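Local structure of R.Ecl18kI (Enterobacter cloacae, 2GB7) at residues H20-F32 / R119-L131. The protein recognises the double-stranded sequence 5'-CCNGG-3' as a type II restriction endonuclease, flips nucleotides out of the duplex, and cleaves before the first C. The protein carries 1 engineered substitution. Residues are numbered along the deposited sequence; the frame is centred on the assembly and turned at random.
Sequences HFITPFALVYKTF and RAGKEFESILELL. With nucleotides of chain A; nucleotides of chain B.
Pro24 and Phe25, on the first turn of helix 24-34, come down on Glu123 and Ser126 of the long helix 102-134, the axes of segments 24-32 and 119-131 passing 8.6 Å apart at a crossing angle of -44° and packing knobs-into-holes in this PD-(D/E)XK nuclease. Three side chains act as knobs: Val28 sits among Glu123, Ser126, Ile127 and Leu130; Phe25 among Lys122, Ser126, Glu129 and Leu130; and Leu130 answers from the other side among Phe25, Val28, Tyr29 and Phe32. Val28 CG1 lies 3.6 Å from Leu130 CD1, the two side chains running antiparallel alongside one another. Leu130 also covers one face of the Phe32 ring. Phe25 CD1 comes to 3.3 Å from Ser126 OG, which stands at the ring edge near its plane, because chi1 (-174°) swings CG of Phe25 away from the backbone N. That hydroxyl donates to Lys122 O and accepts from Lys122 NZ, so two bonds fix it beside the ring. Towards the DNA, Pro24 presses CB to 3.5 Å from Lys122 CG, a tight carbon contact, while its CG rests over the centre of the Arg119 guanidinium, 4.2 Å above the plane. A bend at chi3 turns that guanidinium back across Pro24, and Arg119 NH2 makes a 3.1 Å salt bridge to Glu123 OE2, though the hydrogen-bond geometry is weak. Gly121, on the same helix, passes close to the backbone of the bound DNA, its CA 3.2 Å from O3' of DC3 of chain B. Helix 49-77 adds Met56 against Val28. The loop before helix 24-34 is tied down by Arg119 NH1, which donates to Ile22 O at 2.9 Å with an N-H...O angle of 172°, the oxygen lying in the guanidinium plane.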
loop_
_atom_site.group_PDB
_atom_site.type_symbol
_atom_site.label_atom_id
_atom_site.label_comp_id
_atom_site.label_asym_id
_atom_site.label_seq_id
_atom_site.Cartn_x
_atom_site.Cartn_y
_atom_site.Cartn_z
ATOM N N HIS F 20 -12.471 21.308 -8.684
ATOM C CA HIS F 20 -13.181 21.726 -7.486
ATOM C C HIS F 20 -12.478 21.553 -6.162
ATOM O O HIS F 20 -12.859 22.189 -5.183
ATOM C CB HIS F 20 -14.527 21.037 -7.409
ATOM C CG HIS F 20 -15.501 21.569 -8.406
ATOM N ND1 HIS F 20 -16.065 22.822 -8.295
ATOM C CD2 HIS F 20 -15.983 21.035 -9.549
ATOM C CE1 HIS F 20 -16.866 23.029 -9.323
ATOM N NE2 HIS F 20 -16.824 21.966 -10.103
ATOM N N PHE F 21 -11.474 20.688 -6.123
ATOM C CA PHE F 21 -10.712 20.491 -4.897
ATOM C C PHE F 21 -9.411 21.231 -4.974
ATOM O O PHE F 21 -8.668 21.077 -5.942
ATOM C CB PHE F 21 -10.395 19.016 -4.690
ATOM C CG PHE F 21 -11.564 18.206 -4.301
ATOM C CD1 PHE F 21 -11.848 17.970 -2.968
ATOM C CD2 PHE F 21 -12.411 17.685 -5.277
ATOM C CE1 PHE F 21 -12.954 17.207 -2.606
ATOM C CE2 PHE F 21 -13.492 16.934 -4.929
ATOM C CZ PHE F 21 -13.774 16.686 -3.595
ATOM N N ILE F 22 -9.099 21.990 -3.933
ATOM C CA ILE F 22 -7.760 22.543 -3.809
ATOM C C ILE F 22 -6.755 21.442 -3.442
ATOM O O ILE F 22 -7.130 20.363 -2.944
ATOM C CB ILE F 22 -7.719 23.738 -2.824
ATOM C CG1 ILE F 22 -8.049 23.291 -1.390
ATOM C CG2 ILE F 22 -8.675 24.855 -3.302
ATOM C CD1 ILE F 22 -7.922 24.430 -0.339
ATOM N N THR F 23 -5.480 21.707 -3.716
ATOM C CA THR F 23 -4.430 20.711 -3.513
ATOM C C THR F 23 -4.289 20.421 -2.015
ATOM O O THR F 23 -4.689 21.265 -1.194
ATOM C CB THR F 23 -3.100 21.199 -4.092
ATOM O OG1 THR F 23 -2.605 22.281 -3.291
ATOM C CG2 THR F 23 -3.291 21.672 -5.538
ATOM N N PRO F 24 -3.752 19.234 -1.659
ATOM C CA PRO F 24 -3.463 18.900 -0.268
ATOM C C PRO F 24 -2.659 19.990 0.409
ATOM O O PRO F 24 -3.016 20.425 1.504
ATOM C CB PRO F 24 -2.617 17.627 -0.389
ATOM C CG PRO F 24 -3.162 16.960 -1.610
ATOM C CD PRO F 24 -3.416 18.106 -2.562
ATOM N N PHE F 25 -1.579 20.459 -0.217
ATOM C CA PHE F 25 -0.808 21.530 0.431
ATOM C C PHE F 25 -1.602 22.822 0.590
ATOM O O PHE F 25 -1.519 23.483 1.632
ATOM C CB PHE F 25 0.493 21.834 -0.297
ATOM C CG PHE F 25 1.336 22.816 0.432
ATOM C CD1 PHE F 25 2.202 22.388 1.434
ATOM C CD2 PHE F 25 1.231 24.179 0.175
ATOM C CE1 PHE F 25 2.963 23.288 2.148
ATOM C CE2 PHE F 25 1.987 25.080 0.881
ATOM C CZ PHE F 25 2.849 24.644 1.866
ATOM N N ALA F 26 -2.343 23.199 -0.444
ATOM C CA ALA F 26 -3.191 24.392 -0.349
ATOM C C ALA F 26 -4.181 24.289 0.818
ATOM O O ALA F 26 -4.447 25.290 1.506
ATOM C CB ALA F 26 -3.948 24.614 -1.660
ATOM N N LEU F 27 -4.760 23.097 1.022
ATOM C CA LEU F 27 -5.745 22.929 2.109
ATOM C C LEU F 27 -5.051 23.042 3.448
ATOM O O LEU F 27 -5.535 23.701 4.363
ATOM C CB LEU F 27 -6.489 21.584 2.007
ATOM C CG LEU F 27 -7.407 21.192 3.179
ATOM C CD1 LEU F 27 -8.494 22.233 3.380
ATOM C CD2 LEU F 27 -8.053 19.794 2.994
ATOM N N VAL F 28 -3.885 22.412 3.545
ATOM C CA VAL F 28 -3.112 22.485 4.778
ATOM C C VAL F 28 -2.710 23.932 5.036
ATOM O O VAL F 28 -2.811 24.413 6.158
ATOM C CB VAL F 28 -1.856 21.556 4.731
ATOM C CG1 VAL F 28 -0.917 21.882 5.896
ATOM C CG2 VAL F 28 -2.235 20.076 4.773
ATOM N N TYR F 29 -2.247 24.622 4.001
ATOM C CA TYR F 29 -1.824 26.023 4.170
ATOM C C TYR F 29 -3.004 26.914 4.573
ATOM O O TYR F 29 -2.875 27.736 5.482
ATOM C CB TYR F 29 -1.150 26.541 2.899
ATOM C CG TYR F 29 -0.600 27.950 3.037
ATOM C CD1 TYR F 29 0.706 28.159 3.446
ATOM C CD2 TYR F 29 -1.386 29.061 2.760
ATOM C CE1 TYR F 29 1.210 29.462 3.587
ATOM C CE2 TYR F 29 -0.900 30.358 2.877
ATOM C CZ TYR F 29 0.400 30.557 3.286
ATOM O OH TYR F 29 0.871 31.847 3.412
ATOM N N LYS F 30 -4.161 26.728 3.937
ATOM C CA LYS F 30 -5.370 27.464 4.330
ATOM C C LYS F 30 -5.707 27.250 5.813
ATOM O O LYS F 30 -6.013 28.220 6.557
ATOM C CB LYS F 30 -6.547 27.035 3.437
ATOM C CG LYS F 30 -7.799 27.864 3.677
ATOM C CD LYS F 30 -8.936 27.312 2.809
ATOM C CE LYS F 30 -10.246 28.019 3.063
ATOM N NZ LYS F 30 -11.305 27.428 2.175
ATOM N N THR F 31 -5.621 25.988 6.233
ATOM C CA THR F 31 -5.977 25.568 7.584
ATOM C C THR F 31 -4.961 26.130 8.572
ATOM O O THR F 31 -5.331 26.673 9.605
ATOM C CB THR F 31 -6.080 24.036 7.651
ATOM O OG1 THR F 31 -7.109 23.621 6.748
ATOM C CG2 THR F 31 -6.454 23.572 9.047
ATOM N N PHE F 32 -3.684 26.003 8.231
ATOM C CA PHE F 32 -2.587 26.618 9.010
ATOM C C PHE F 32 -2.847 28.089 9.335
ATOM O O PHE F 32 -2.744 28.504 10.485
ATOM C CB PHE F 32 -1.293 26.471 8.228
ATOM C CG PHE F 32 -0.035 26.908 8.985
ATOM C CD1 PHE F 32 0.619 26.008 9.819
ATOM C CD2 PHE F 32 0.539 28.160 8.758
ATOM C CE1 PHE F 32 1.858 26.351 10.454
ATOM C CE2 PHE F 32 1.741 28.536 9.410
ATOM C CZ PHE F 32 2.396 27.623 10.254
ATOM N N ARG F 119 -3.962 12.032 -0.808
ATOM C CA ARG F 119 -4.137 13.276 -0.045
ATOM C C ARG F 119 -3.777 13.133 1.415
ATOM O O ARG F 119 -3.142 14.036 1.951
ATOM C CB ARG F 119 -5.566 13.819 -0.170
ATOM C CG ARG F 119 -5.888 14.266 -1.607
ATOM C CD ARG F 119 -7.296 14.840 -1.718
ATOM N NE ARG F 119 -7.410 15.939 -0.792
ATOM C CZ ARG F 119 -7.379 17.218 -1.138
ATOM N NH1 ARG F 119 -7.350 17.566 -2.420
ATOM N NH2 ARG F 119 -7.398 18.153 -0.190
ATOM N N ALA F 120 -4.133 12.022 2.061
ATOM C CA ALA F 120 -3.820 11.861 3.492
ATOM C C ALA F 120 -2.327 11.922 3.692
ATOM O O ALA F 120 -1.840 12.573 4.611
ATOM C CB ALA F 120 -4.373 10.560 4.060
ATOM N N GLY F 121 -1.587 11.253 2.818
ATOM C CA GLY F 121 -0.100 11.277 2.967
ATOM C C GLY F 121 0.468 12.658 2.689
ATOM O O GLY F 121 1.335 13.168 3.443
ATOM N N LYS F 122 0.023 13.255 1.581
ATOM C CA LYS F 122 0.520 14.564 1.181
ATOM C C LYS F 122 0.197 15.640 2.253
ATOM O O LYS F 122 1.039 16.509 2.564
ATOM C CB LYS F 122 0.016 14.956 -0.226
ATOM C CG LYS F 122 0.609 16.324 -0.719
ATOM C CD LYS F 122 2.126 16.282 -0.979
ATOM C CE LYS F 122 2.735 17.684 -1.159
ATOM N NZ LYS F 122 3.249 18.332 0.122
ATOM N N GLU F 123 -0.989 15.549 2.822
ATOM C CA GLU F 123 -1.400 16.499 3.854
ATOM C C GLU F 123 -0.571 16.294 5.116
ATOM O O GLU F 123 -0.115 17.270 5.691
ATOM C CB GLU F 123 -2.894 16.363 4.144
ATOM C CG GLU F 123 -3.713 16.908 2.990
ATOM C CD GLU F 123 -5.208 16.873 3.256
ATOM O OE1 GLU F 123 -5.623 16.863 4.433
ATOM O OE2 GLU F 123 -5.956 16.834 2.255
ATOM N N PHE F 124 -0.346 15.045 5.545
ATOM C CA PHE F 124 0.472 14.792 6.769
ATOM C C PHE F 124 1.861 15.347 6.548
ATOM O O PHE F 124 2.416 16.042 7.388
ATOM C CB PHE F 124 0.504 13.285 7.036
ATOM C CG PHE F 124 1.179 12.878 8.313
ATOM C CD1 PHE F 124 1.058 13.620 9.491
ATOM C CD2 PHE F 124 1.918 11.694 8.322
ATOM C CE1 PHE F 124 1.702 13.185 10.651
ATOM C CE2 PHE F 124 2.496 11.230 9.458
ATOM C CZ PHE F 124 2.417 11.996 10.639
ATOM N N GLU F 125 2.433 15.034 5.389
ATOM C CA GLU F 125 3.725 15.592 5.023
ATOM C C GLU F 125 3.759 17.132 5.048
ATOM O O GLU F 125 4.728 17.732 5.607
ATOM C CB GLU F 125 4.107 15.051 3.639
ATOM C CG GLU F 125 4.325 13.529 3.590
ATOM C CD GLU F 125 4.016 12.905 2.218
ATOM O OE1 GLU F 125 4.100 13.602 1.178
ATOM O OE2 GLU F 125 3.672 11.701 2.191
ATOM N N SER F 126 2.703 17.765 4.517
ATOM C CA SER F 126 2.600 19.224 4.469
ATOM C C SER F 126 2.485 19.787 5.877
ATOM O O SER F 126 3.060 20.823 6.204
ATOM C CB SER F 126 1.392 19.633 3.647
ATOM O OG SER F 126 1.573 19.236 2.305
ATOM N N ILE F 127 1.698 19.106 6.705
ATOM C CA ILE F 127 1.560 19.525 8.107
ATOM C C ILE F 127 2.932 19.495 8.811
ATOM O O ILE F 127 3.309 20.417 9.566
ATOM C CB ILE F 127 0.560 18.617 8.837
ATOM C CG1 ILE F 127 -0.870 18.910 8.317
ATOM C CG2 ILE F 127 0.685 18.839 10.375
ATOM C CD1 ILE F 127 -1.874 17.865 8.773
ATOM N N LEU F 128 3.722 18.449 8.566
ATOM C CA LEU F 128 5.065 18.351 9.197
ATOM C C LEU F 128 6.065 19.367 8.626
ATOM O O LEU F 128 6.924 19.884 9.333
ATOM C CB LEU F 128 5.607 16.918 9.034
ATOM C CG LEU F 128 4.789 15.839 9.770
ATOM C CD1 LEU F 128 5.343 14.421 9.383
ATOM C CD2 LEU F 128 4.893 16.101 11.307
ATOM N N GLU F 129 5.904 19.668 7.335
ATOM C CA GLU F 129 6.719 20.674 6.681
ATOM C C GLU F 129 6.489 22.028 7.339
ATOM O O GLU F 129 7.447 22.710 7.752
ATOM C CB GLU F 129 6.269 20.740 5.233
ATOM C CG GLU F 129 7.010 21.689 4.395
ATOM C CD GLU F 129 6.573 21.611 2.947
ATOM O OE1 GLU F 129 5.850 20.647 2.575
ATOM O OE2 GLU F 129 6.978 22.516 2.192
ATOM N N LEU F 130 5.224 22.415 7.474
ATOM C CA LEU F 130 4.920 23.693 8.124
ATOM C C LEU F 130 5.326 23.728 9.594
ATOM O O LEU F 130 5.692 24.771 10.088
ATOM C CB LEU F 130 3.437 24.053 7.949
ATOM C CG LEU F 130 3.080 24.373 6.496
ATOM C CD1 LEU F 130 1.574 24.494 6.337
ATOM C CD2 LEU F 130 3.727 25.673 6.035
ATOM N N LEU F 131 5.294 22.578 10.262
ATOM C CA LEU F 131 5.805 22.468 11.632
ATOM C C LEU F 131 7.282 22.854 11.703
ATOM O O LEU F 131 7.671 23.628 12.541
ATOM C CB LEU F 131 5.593 21.040 12.158
ATOM C CG LEU F 131 6.227 20.683 13.502
ATOM C CD1 LEU F 131 5.666 21.586 14.584
ATOM C CD2 LEU F 131 5.935 19.237 13.817
ATOM P P DC A 9 -6.459 13.561 -6.512
ATOM O OP1 DC A 9 -7.189 14.162 -5.371
ATOM O OP2 DC A 9 -6.797 13.968 -7.899
ATOM O "O5'" DC A 9 -4.905 13.798 -6.261
ATOM C "C5'" DC A 9 -4.362 13.608 -4.958
ATOM C "C4'" DC A 9 -2.882 13.905 -4.946
ATOM O "O4'" DC A 9 -2.174 12.859 -5.651
ATOM C "C3'" DC A 9 -2.472 15.221 -5.609
ATOM O "O3'" DC A 9 -1.345 15.771 -4.924
ATOM C "C2'" DC A 9 -1.985 14.775 -6.977
ATOM C "C1'" DC A 9 -1.353 13.432 -6.651
ATOM N N1 DC A 9 -1.276 12.480 -7.769
ATOM C C2 DC A 9 -0.216 11.568 -7.800
ATOM O O2 DC A 9 0.621 11.589 -6.883
ATOM N N3 DC A 9 -0.132 10.689 -8.825
ATOM C C4 DC A 9 -1.057 10.698 -9.788
ATOM N N4 DC A 9 -0.937 9.814 -10.780
ATOM C C5 DC A 9 -2.146 11.614 -9.779
ATOM C C6 DC A 9 -2.217 12.480 -8.761
ATOM P P DC B 4 1.313 7.613 3.615
ATOM O OP1 DC B 4 1.205 8.504 4.794
ATOM O OP2 DC B 4 2.413 6.611 3.540
ATOM O "O5'" DC B 4 -0.062 6.831 3.427
ATOM C "C5'" DC B 4 -1.287 7.538 3.309
ATOM C "C4'" DC B 4 -2.420 6.568 3.071
ATOM O "O4'" DC B 4 -2.233 5.933 1.782
ATOM C "C3'" DC B 4 -2.525 5.440 4.099
ATOM O "O3'" DC B 4 -3.899 5.156 4.377
ATOM C "C2'" DC B 4 -1.892 4.257 3.386
ATOM C "C1'" DC B 4 -2.245 4.523 1.931
ATOM N N1 DC B 4 -1.277 3.959 0.979
ATOM C C2 DC B 4 -1.747 3.234 -0.132
ATOM O O2 DC B 4 -2.967 3.160 -0.338
ATOM N N3 DC B 4 -0.854 2.638 -0.953
ATOM C C4 DC B 4 0.458 2.751 -0.711
ATOM N N4 DC B 4 1.300 2.092 -1.518
ATOM C C5 DC B 4 0.962 3.527 0.374
ATOM C C6 DC B 4 0.066 4.107 1.186
ATOM P P DC B 3 6.097 7.436 0.258
ATOM O OP1 DC B 3 6.650 8.386 1.258
ATOM O OP2 DC B 3 6.400 5.980 0.367
ATOM O "O5'" DC B 3 4.525 7.663 0.227
ATOM C "C5'" DC B 3 4.025 8.979 0.020
ATOM C "C4'" DC B 3 2.522 8.984 0.133
ATOM O "O4'" DC B 3 1.958 8.588 -1.141
ATOM C "C3'" DC B 3 2.049 7.959 1.156
ATOM O "O3'" DC B 3 1.404 8.506 2.289
ATOM C "C2'" DC B 3 1.119 7.029 0.404
ATOM C "C1'" DC B 3 0.879 7.682 -0.945
ATOM N N1 DC B 3 0.961 6.644 -1.984
ATOM C C2 DC B 3 -0.166 6.358 -2.757
ATOM O O2 DC B 3 -1.200 7.015 -2.576
ATOM N N3 DC B 3 -0.101 5.368 -3.679
ATOM C C4 DC B 3 1.028 4.676 -3.835
ATOM N N4 DC B 3 1.051 3.701 -4.752
ATOM C C5 DC B 3 2.191 4.951 -3.063
ATOM C C6 DC B 3 2.119 5.940 -2.165
HETATM O O HOH W 1 -9.155 20.127 -0.821
#